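Local coordinates for protein chitinase (Thermococcus kodakarensis KOD1, PDB 5DHD) that probably binds chitin through this accessory domain of a chitinase, an enzyme that hydrolyses the beta-1,4 links of chitin, at residues Asp15-Tyr21 against Phe77-Glu83; Val23-Gly29 against Arg69-Phe75; Val34-Lys40 against Val85-Tyr91. One frame throughout, in Å; residues are numbered along the deposited sequence.

Contact 1: Asp15-Tyr21 against Phe77-Glu83; sequences DWGNTEY and FIATGSE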
# COMPACT_ATOMS: atom_id res chain seq x y z
N ASP A 15 15.39 -0.80 -3.69
CA ASP A 15 16.17 -0.85 -2.46
C ASP A 15 17.57 -0.25 -2.58
O ASP A 15 18.36 -0.64 -3.45
CB ASP A 15 16.25 -2.33 -2.05
CG ASP A 15 17.12 -2.60 -0.83
OD1 ASP A 15 17.59 -1.66 -0.16
OD2 ASP A 15 17.31 -3.79 -0.54
N TRP A 16 17.87 0.72 -1.72
CA TRP A 16 19.20 1.36 -1.70
C TRP A 16 19.72 1.46 -0.27
O TRP A 16 20.69 2.19 -0.01
CB TRP A 16 19.10 2.76 -2.29
CG TRP A 16 18.23 3.68 -1.48
CD1 TRP A 16 18.56 4.33 -0.32
CD2 TRP A 16 16.88 4.07 -1.79
NE1 TRP A 16 17.50 5.10 0.11
CE2 TRP A 16 16.46 4.96 -0.78
CE3 TRP A 16 16.00 3.75 -2.83
CZ2 TRP A 16 15.18 5.53 -0.77
CZ3 TRP A 16 14.72 4.31 -2.83
CH2 TRP A 16 14.33 5.20 -1.80
N GLY A 17 19.12 0.70 0.65
CA GLY A 17 19.51 0.79 2.06
C GLY A 17 18.18 0.91 2.78
O GLY A 17 17.94 0.28 3.81
N ASN A 18 17.34 1.78 2.22
CA ASN A 18 15.95 1.92 2.66
C ASN A 18 15.24 1.53 1.38
O ASN A 18 15.84 1.59 0.29
CB ASN A 18 15.61 3.34 3.09
CG ASN A 18 16.27 3.70 4.40
OD1 ASN A 18 16.34 2.87 5.30
ND2 ASN A 18 16.79 4.92 4.50
N THR A 19 13.97 1.16 1.48
CA THR A 19 13.27 0.66 0.31
C THR A 19 11.99 1.38 -0.05
O THR A 19 11.11 1.60 0.79
CB THR A 19 12.97 -0.82 0.54
OG1 THR A 19 14.19 -1.50 0.88
CG2 THR A 19 12.40 -1.48 -0.70
N GLU A 20 11.89 1.75 -1.32
CA GLU A 20 10.72 2.44 -1.84
C GLU A 20 9.74 1.45 -2.46
O GLU A 20 10.13 0.56 -3.22
CB GLU A 20 11.11 3.46 -2.90
CG GLU A 20 9.93 4.18 -3.57
CD GLU A 20 10.36 5.39 -4.40
OE1 GLU A 20 11.31 6.09 -4.00
OE2 GLU A 20 9.72 5.68 -5.43
N TYR A 21 8.47 1.63 -2.13
CA TYR A 21 7.40 0.80 -2.66
C TYR A 21 6.45 1.71 -3.41
O TYR A 21 5.80 2.59 -2.83
CB TYR A 21 6.66 0.07 -1.53
CG TYR A 21 7.53 -0.94 -0.83
CD1 TYR A 21 8.43 -0.54 0.15
CD2 TYR A 21 7.50 -2.29 -1.19
CE1 TYR A 21 9.29 -1.45 0.75
CE2 TYR A 21 8.36 -3.21 -0.60
CZ TYR A 21 9.25 -2.78 0.38
OH TYR A 21 10.10 -3.68 0.99
N PHE A 77 5.58 4.74 -0.78
CA PHE A 77 6.15 4.97 0.54
C PHE A 77 7.55 4.39 0.59
O PHE A 77 7.94 3.59 -0.26
CB PHE A 77 5.30 4.34 1.66
CG PHE A 77 5.11 2.85 1.54
CD1 PHE A 77 4.07 2.32 0.79
CD2 PHE A 77 5.96 1.98 2.22
CE1 PHE A 77 3.88 0.92 0.71
CE2 PHE A 77 5.78 0.59 2.16
CZ PHE A 77 4.74 0.07 1.40
N ILE A 78 8.31 4.82 1.58
CA ILE A 78 9.65 4.32 1.79
C ILE A 78 9.69 3.76 3.19
O ILE A 78 9.24 4.41 4.14
CB ILE A 78 10.72 5.43 1.65
CG1 ILE A 78 10.75 5.94 0.21
CG2 ILE A 78 12.11 4.86 2.08
CD1 ILE A 78 11.57 7.22 0.01
N ALA A 79 10.20 2.53 3.32
CA ALA A 79 10.32 1.89 4.62
C ALA A 79 11.81 1.75 4.92
O ALA A 79 12.62 1.59 4.02
CB ALA A 79 9.65 0.51 4.63
N THR A 80 12.17 1.83 6.20
CA THR A 80 13.57 1.73 6.57
C THR A 80 14.07 0.30 6.42
O THR A 80 13.34 -0.65 6.66
CB THR A 80 13.78 2.19 8.02
OG1 THR A 80 13.04 1.35 8.91
CG2 THR A 80 13.34 3.65 8.17
N GLY A 81 15.33 0.18 6.01
CA GLY A 81 15.91 -1.14 5.83
C GLY A 81 15.73 -1.69 4.43
O GLY A 81 15.06 -1.09 3.58
N SER A 82 16.34 -2.84 4.20
CA SER A 82 16.30 -3.51 2.91
C SER A 82 15.12 -4.47 2.79
O SER A 82 15.03 -5.46 3.52
CB SER A 82 17.62 -4.27 2.72
OG SER A 82 17.61 -4.99 1.51
N GLU A 83 14.20 -4.15 1.88
CA GLU A 83 13.01 -4.96 1.63
C GLU A 83 12.35 -5.42 2.92
O GLU A 83 12.19 -6.62 3.17
CB GLU A 83 13.39 -6.16 0.77
CG GLU A 83 13.91 -5.74 -0.60
CD GLU A 83 14.30 -6.91 -1.48
OE1 GLU A 83 13.44 -7.77 -1.77
OE2 GLU A 83 15.48 -6.96 -1.89
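T19 to Y21 pair with F77 to A79 as antiparallel strands of the four-stranded sheet, in a beta-sandwich of the cellulose-binding-domain family. Backbone hydrogen bonds join T19 with A79 and Y21 with F77 in both directions. Beyond them, side chains tie the loop ends together. OG1 of T19 is gripped twice: it donates to G81 O at 2.9 Å and accepts from E83 N at 2.8 Å. The first bond lies in the carbonyl plane, on a lone pair. N18 OD1 takes G81 N in the same manner at 3.0 Å. D15 OD1 accepts from G17 N, an Asx turn, and this helps to fix the carboxylate. S82 OG lies only 2.4 Å from D15 OD2, too short for its details to be trusted.

The apolar contacts split between the two faces. Y21 and F77 point inward. CB of Y21 sits over one face of the F77 ring, 3.5 Å from F77 CZ. The rings are nearly parallel, at 15°, but slid apart with little overlap. F62 stacks on F77. The chi1 of W16, 64°, folds the indole back over the turn. On the outer face its ring lies over N18 O, and I78 CD1 meets its edge in plane, 3.9 Å from W16 CH2.

Contact 2: Val23-Gly29 against Arg69-Phe75; sequences VTLNLGG and RGPTATF. With PE3 (3,6,9,12,15,18,21,24,27,30,33,36,39-tridecaoxahentetracontane-1,41-diol), chain D; PE3 (3,6,9,12,15,18,21,24,27,30,33,36,39-tridecaoxahentetracontane-1,41-diol), chain G.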
# COMPACT_ATOMS: atom_id res chain seq x y z
N VAL A 23 3.19 1.82 -5.47
CA VAL A 23 1.99 1.01 -5.63
C VAL A 23 0.97 1.59 -6.59
O VAL A 23 0.65 2.78 -6.53
CB VAL A 23 1.31 0.87 -4.24
CG1 VAL A 23 0.02 0.03 -4.36
CG2 VAL A 23 2.27 0.25 -3.24
N THR A 24 0.46 0.74 -7.48
CA THR A 24 -0.59 1.17 -8.40
C THR A 24 -1.77 0.26 -8.20
O THR A 24 -1.64 -0.97 -8.18
CB THR A 24 -0.14 1.05 -9.87
OG1 THR A 24 0.90 2.00 -10.12
CG2 THR A 24 -1.31 1.36 -10.82
N LEU A 25 -2.93 0.89 -8.01
CA LEU A 25 -4.16 0.16 -7.81
C LEU A 25 -5.02 0.29 -9.06
O LEU A 25 -5.28 1.40 -9.53
CB LEU A 25 -4.94 0.69 -6.61
CG LEU A 25 -4.17 0.82 -5.30
CD1 LEU A 25 -5.11 1.38 -4.21
CD2 LEU A 25 -3.60 -0.55 -4.85
N ASN A 26 -5.43 -0.84 -9.60
CA ASN A 26 -6.26 -0.89 -10.78
C ASN A 26 -7.63 -1.35 -10.28
O ASN A 26 -7.89 -2.54 -10.22
CB ASN A 26 -5.64 -1.89 -11.75
CG ASN A 26 -6.55 -2.25 -12.89
OD1 ASN A 26 -7.25 -1.40 -13.42
ND2 ASN A 26 -6.53 -3.52 -13.29
N LEU A 27 -8.47 -0.39 -9.89
CA LEU A 27 -9.78 -0.70 -9.33
C LEU A 27 -10.98 -0.69 -10.27
O LEU A 27 -12.00 -1.31 -9.96
CB LEU A 27 -10.04 0.27 -8.17
CG LEU A 27 -8.85 0.41 -7.20
CD1 LEU A 27 -9.23 1.45 -6.13
CD2 LEU A 27 -8.49 -0.94 -6.55
N GLY A 28 -10.86 -0.00 -11.40
CA GLY A 28 -11.96 0.05 -12.34
C GLY A 28 -13.05 1.04 -11.94
O GLY A 28 -14.07 1.16 -12.63
N GLY A 29 -12.84 1.73 -10.83
CA GLY A 29 -13.80 2.70 -10.34
C GLY A 29 -13.24 3.41 -9.12
O GLY A 29 -12.12 3.12 -8.71
N ARG A 69 -8.90 8.08 -5.36
CA ARG A 69 -9.79 6.95 -5.08
C ARG A 69 -9.93 5.98 -6.24
O ARG A 69 -10.52 4.91 -6.09
CB ARG A 69 -11.18 7.45 -4.67
CG ARG A 69 -11.16 8.27 -3.38
CD ARG A 69 -12.55 8.80 -2.98
NE ARG A 69 -13.44 7.74 -2.51
CZ ARG A 69 -14.55 7.34 -3.14
NH1 ARG A 69 -14.91 7.93 -4.27
NH2 ARG A 69 -15.26 6.33 -2.65
N GLY A 70 -9.39 6.34 -7.40
CA GLY A 70 -9.48 5.48 -8.57
C GLY A 70 -9.93 6.24 -9.81
O GLY A 70 -10.07 7.46 -9.75
N PRO A 71 -10.19 5.55 -10.93
CA PRO A 71 -10.10 4.10 -11.15
C PRO A 71 -8.70 3.51 -11.01
O PRO A 71 -8.55 2.35 -10.61
CB PRO A 71 -10.69 3.91 -12.55
CG PRO A 71 -10.34 5.20 -13.24
CD PRO A 71 -10.63 6.23 -12.17
N THR A 72 -7.69 4.30 -11.35
CA THR A 72 -6.30 3.86 -11.23
C THR A 72 -5.63 4.81 -10.25
O THR A 72 -5.49 6.00 -10.52
CB THR A 72 -5.56 3.91 -12.58
OG1 THR A 72 -6.25 3.09 -13.54
CG2 THR A 72 -4.15 3.35 -12.43
N ALA A 73 -5.24 4.28 -9.10
CA ALA A 73 -4.61 5.08 -8.07
C ALA A 73 -3.15 4.70 -7.90
O ALA A 73 -2.80 3.52 -7.89
CB ALA A 73 -5.34 4.88 -6.75
N THR A 74 -2.29 5.70 -7.77
CA THR A 74 -0.88 5.45 -7.58
C THR A 74 -0.39 6.22 -6.36
O THR A 74 -0.70 7.40 -6.19
CB THR A 74 -0.03 5.89 -8.81
OG1 THR A 74 -0.37 5.06 -9.94
CG2 THR A 74 1.46 5.71 -8.53
N PHE A 75 0.34 5.53 -5.49
CA PHE A 75 0.90 6.16 -4.31
C PHE A 75 2.18 5.42 -3.97
O PHE A 75 2.54 4.45 -4.64
CB PHE A 75 -0.08 6.15 -3.10
CG PHE A 75 -0.30 4.79 -2.47
CD1 PHE A 75 -1.19 3.88 -3.03
CD2 PHE A 75 0.39 4.43 -1.30
CE1 PHE A 75 -1.40 2.64 -2.44
CE2 PHE A 75 0.17 3.18 -0.72
CZ PHE A 75 -0.73 2.29 -1.30
C42 PE3 D . 5.97 0.32 -12.62
C41 PE3 D . 7.05 -0.42 -13.38
O40 PE3 D . 8.17 0.45 -13.53
C39 PE3 D . 9.16 -0.27 -14.25
C38 PE3 D . 10.41 0.60 -14.45
O37 PE3 D . 10.96 0.96 -13.20
C36 PE3 D . 12.12 1.79 -13.41
C35 PE3 D . 12.74 2.21 -12.04
O34 PE3 D . 11.80 3.03 -11.30
C33 PE3 D . 12.38 3.39 -10.03
C32 PE3 D . 11.37 4.25 -9.23
O31 PE3 D . 10.20 4.58 -9.99
C30 PE3 D . 9.35 5.36 -9.17
C29 PE3 D . 8.08 5.76 -9.92
O28 PE3 D . 7.32 4.59 -10.24
C27 PE3 D . 6.14 5.04 -10.91
C26 PE3 D . 5.23 3.86 -11.26
O25 PE3 D . 4.96 3.06 -10.10
C24 PE3 D . 4.08 2.03 -10.55
C23 PE3 D . 3.69 1.12 -9.41
O22 PE3 D . 3.74 -0.23 -9.79
O31 PE3 G . -9.93 -4.43 -11.61
C30 PE3 G . -9.06 -5.35 -12.28
C29 PE3 G . -8.74 -6.52 -11.35
O HOH W 1 -8.63 0.89 -13.25
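V23 to N26 lie antiparallel to T72 to F75 and continue the central strand pair of the four-stranded sheet in this beta-sandwich. On the inner face V23, L25, A73 and F75 pack together. The branched end of V23 lies against the flat face of the F75 ring. V23 CB stands over that face, offset toward the rim, and V23 CG1 reaches F75 CE1 at 3.5 Å. The F75 ring can lie there because its CG sits between the backbone N and the carbonyl carbon (chi1 72°), which swings the ring across toward V23. L25 CD1 comes to the edge of the same ring, 4.3 Å from F75 CE1. A73 is small, and its CB faces L25 CB at 4.2 Å. W33 and F62 also meet the F75 ring, and L90 from the facing sheet packs on L25 and L27.

The outer face carries threonines. T24 CG2 rests on T72 CG2, while T24 OG1 and T74 OG1 share a weak hydrogen bond. A glycol chain passes close to T24 OG1.

Past the strands the fit is made by the backbone. A cis peptide bond precedes P71, and P71 CB nestles against G29 N at 3.5 Å. G70 turns its bare CA toward G29 O; a side chain there would clash with that oxygen. L27 CB lies beside P71 O, which accepts from L27 N. One water joins this corner. It donates to OD1 in one of two N26 conformers, and it accepts from G28 N at 3.0 Å.

Contact 3: Val34-Lys40 against Val85-Tyr91; sequences VVKVKLK and VEAIYLY. With PE3 (3,6,9,12,15,18,21,24,27,30,33,36,39-tridecaoxahentetracontane-1,41-diol), chain E; PE3 (3,6,9,12,15,18,21,24,27,30,33,36,39-tridecaoxahentetracontane-1,41-diol), chain F; PE3 (3,6,9,12,15,18,21,24,27,30,33,36,39-tridecaoxahentetracontane-1,41-diol), chain H.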
# COMPACT_ATOMS: atom_id res chain seq x y z
N VAL A 34 -8.35 0.49 1.03
CA VAL A 34 -7.52 0.39 2.22
C VAL A 34 -6.38 -0.57 1.92
O VAL A 34 -6.61 -1.73 1.59
CB VAL A 34 -8.34 -0.19 3.41
CG1 VAL A 34 -7.44 -0.35 4.64
CG2 VAL A 34 -9.49 0.75 3.74
N VAL A 35 -5.15 -0.07 2.01
CA VAL A 35 -3.99 -0.92 1.78
C VAL A 35 -3.29 -1.12 3.11
O VAL A 35 -2.85 -0.16 3.74
CB VAL A 35 -3.04 -0.31 0.75
CG1 VAL A 35 -1.72 -1.07 0.72
CG2 VAL A 35 -3.69 -0.38 -0.62
N LYS A 36 -3.20 -2.38 3.54
CA LYS A 36 -2.55 -2.72 4.80
C LYS A 36 -1.19 -3.32 4.54
O LYS A 36 -1.07 -4.31 3.80
CB LYS A 36 -3.40 -3.70 5.61
CG LYS A 36 -4.75 -3.16 6.03
CD LYS A 36 -5.33 -4.09 7.08
CE LYS A 36 -6.49 -3.44 7.77
NZ LYS A 36 -7.12 -4.35 8.76
N VAL A 37 -0.17 -2.75 5.17
CA VAL A 37 1.20 -3.19 4.99
C VAL A 37 1.81 -3.72 6.27
O VAL A 37 1.71 -3.09 7.33
CB VAL A 37 2.05 -2.00 4.49
CG1 VAL A 37 3.50 -2.43 4.30
CG2 VAL A 37 1.45 -1.43 3.20
N LYS A 38 2.44 -4.89 6.18
CA LYS A 38 3.10 -5.51 7.31
C LYS A 38 4.61 -5.36 7.12
O LYS A 38 5.15 -5.78 6.10
CB LYS A 38 2.76 -7.00 7.40
CG LYS A 38 3.49 -7.77 8.52
CD LYS A 38 3.02 -7.33 9.90
CE LYS A 38 3.68 -8.16 11.01
NZ LYS A 38 5.17 -8.08 10.99
N LEU A 39 5.27 -4.75 8.09
CA LEU A 39 6.71 -4.55 8.02
C LEU A 39 7.44 -5.48 8.98
O LEU A 39 6.87 -5.92 9.98
CB LEU A 39 7.07 -3.12 8.45
CG LEU A 39 6.44 -1.95 7.70
CD1 LEU A 39 6.94 -0.64 8.29
CD2 LEU A 39 6.79 -2.05 6.22
N LYS A 40 8.70 -5.78 8.68
CA LYS A 40 9.50 -6.61 9.57
C LYS A 40 9.72 -5.80 10.85
O LYS A 40 9.75 -4.57 10.80
CB LYS A 40 10.85 -6.90 8.92
CG LYS A 40 10.84 -8.06 7.95
CD LYS A 40 12.26 -8.41 7.52
CE LYS A 40 12.54 -7.97 6.09
NZ LYS A 40 13.97 -8.17 5.71
N VAL A 85 9.18 -4.85 3.81
CA VAL A 85 7.75 -5.16 3.69
C VAL A 85 7.56 -6.66 3.50
O VAL A 85 8.10 -7.26 2.56
CB VAL A 85 7.09 -4.43 2.49
CG1 VAL A 85 5.67 -4.98 2.27
CG2 VAL A 85 7.02 -2.94 2.77
N GLU A 86 6.80 -7.27 4.40
CA GLU A 86 6.55 -8.71 4.33
C GLU A 86 5.30 -9.03 3.53
O GLU A 86 5.23 -10.08 2.89
CB GLU A 86 6.39 -9.28 5.73
CG GLU A 86 7.57 -8.99 6.63
CD GLU A 86 7.45 -9.64 7.99
OE1 GLU A 86 6.31 -9.80 8.48
OE2 GLU A 86 8.50 -9.98 8.58
N ALA A 87 4.31 -8.14 3.57
CA ALA A 87 3.07 -8.35 2.83
C ALA A 87 2.28 -7.06 2.66
O ALA A 87 2.38 -6.14 3.47
CB ALA A 87 2.19 -9.37 3.59
N ILE A 88 1.51 -7.00 1.58
CA ILE A 88 0.67 -5.84 1.28
C ILE A 88 -0.71 -6.39 0.91
O ILE A 88 -0.82 -7.26 0.05
CB ILE A 88 1.22 -4.99 0.11
CG1 ILE A 88 2.63 -4.46 0.46
CG2 ILE A 88 0.23 -3.84 -0.21
CD1 ILE A 88 3.30 -3.66 -0.67
N TYR A 89 -1.74 -5.89 1.58
CA TYR A 89 -3.11 -6.34 1.34
C TYR A 89 -3.98 -5.19 0.84
O TYR A 89 -3.95 -4.10 1.40
CB TYR A 89 -3.73 -6.88 2.64
CG TYR A 89 -2.93 -7.99 3.29
CD1 TYR A 89 -3.12 -9.33 2.92
CD2 TYR A 89 -1.98 -7.71 4.26
CE1 TYR A 89 -2.37 -10.34 3.51
CE2 TYR A 89 -1.23 -8.71 4.85
CZ TYR A 89 -1.44 -10.02 4.47
OH TYR A 89 -0.71 -11.00 5.08
N LEU A 90 -4.77 -5.45 -0.20
CA LEU A 90 -5.68 -4.44 -0.73
C LEU A 90 -7.11 -4.82 -0.37
O LEU A 90 -7.62 -5.86 -0.80
CB LEU A 90 -5.57 -4.32 -2.25
CG LEU A 90 -6.66 -3.47 -2.93
CD1 LEU A 90 -6.60 -2.00 -2.48
CD2 LEU A 90 -6.50 -3.59 -4.45
N TYR A 91 -7.75 -3.97 0.42
CA TYR A 91 -9.13 -4.17 0.85
C TYR A 91 -10.03 -3.11 0.25
O TYR A 91 -9.72 -1.92 0.28
CB TYR A 91 -9.26 -4.12 2.37
CG TYR A 91 -8.76 -5.37 3.06
CD1 TYR A 91 -9.59 -6.49 3.20
CD2 TYR A 91 -7.45 -5.45 3.54
CE1 TYR A 91 -9.12 -7.66 3.81
CE2 TYR A 91 -6.97 -6.62 4.16
CZ TYR A 91 -7.82 -7.71 4.28
OH TYR A 91 -7.36 -8.86 4.89
C18 PE3 E . -6.43 -7.75 8.33
C17 PE3 E . -7.92 -7.83 8.02
O16 PE3 E . -8.25 -6.63 7.35
C15 PE3 E . -9.62 -6.56 6.99
C14 PE3 E . -9.82 -5.22 6.30
O13 PE3 E . -9.72 -4.24 7.32
C12 PE3 E . -9.86 -2.97 6.72
C11 PE3 E . -9.78 -1.91 7.81
O10 PE3 E . -8.61 -2.05 8.61
C9 PE3 E . -8.69 -0.98 9.55
C8 PE3 E . -7.52 -0.94 10.52
O7 PE3 E . -7.12 -2.26 10.87
C6 PE3 E . -6.01 -2.10 11.75
C5 PE3 E . -5.46 -3.44 12.25
O4 PE3 E . -5.45 -4.39 11.19
C30 PE3 F . 0.05 -13.56 -1.23
C29 PE3 F . -0.02 -12.60 -0.04
O28 PE3 F . 0.50 -13.26 1.11
C27 PE3 F . 0.43 -12.35 2.20
C26 PE3 F . 0.96 -13.02 3.47
O25 PE3 F . 2.39 -13.07 3.43
O13 PE3 H . 6.55 -14.03 -1.01
C12 PE3 H . 6.03 -12.70 -1.35
C11 PE3 H . 6.23 -11.73 -0.23
O10 PE3 H . 7.57 -11.14 -0.26
C9 PE3 H . 7.76 -10.29 0.92
C8 PE3 H . 9.19 -9.67 1.00
O7 PE3 H . 10.23 -10.75 0.95
C6 PE3 H . 11.56 -10.15 1.03
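K38 of V34 to K40 has CG anti to its N (chi1 176°) and bends at chi2 and chi4, which brings its NZ back to E86 of V85 to Y91. The two segments are an antiparallel pair at the heart of the five-stranded sheet of the beta-sandwich. K38 NZ and E86 OE1 form a salt bridge of 3.2 Å, with OE1 met from above the carboxylate plane. The same NZ donates to L39 O. E86 and A87 both face K38, a classic beta bulge.

K36 instead runs out straight beyond CG. Its NZ is ringed by a glycol chain and shares its three hydrogens among four glycol oxygens, among them O16 at 2.9 Å. That chain lies over one face of the Y91 ring, with C14 above the ring centre. A glycine in place of Y91 would probably take away the flat surface beneath the glycol and let the chain shift about K36.

The inner face is aliphatic. V35 CG1 meets I88 CG2 at 3.5 Å, and V35 CG2 meets L90 CD1. V85 crosses V37 at about a right angle. F75 and F77 of the other sheet pack beneath. At the far end, V85 CG2 touches L39 CD2 at 3.6 Å.

Overall arrangement
Contacts 1 and 2 lie on the same two strands, 19-26 and 72-79, with centres about 22 Å apart on opposite sides of the chain's centre. Contact 2 is nested inside the loop closed by contact 1. Contact 3 belongs to the other sheet, where 34-39 follows 19-26 in the chain and 85-92 follows 72-79. Its segments therefore alternate with those of both other contacts. It sits about 14 Å from contact 1 and about 16 Å from contact 2, centre to centre. The sheets meet where F77 touches V85, F75 touches V35, and L27 touches L90. The alternating chain order is consistent with both sheets forming one compact sandwich, as suits a binding module.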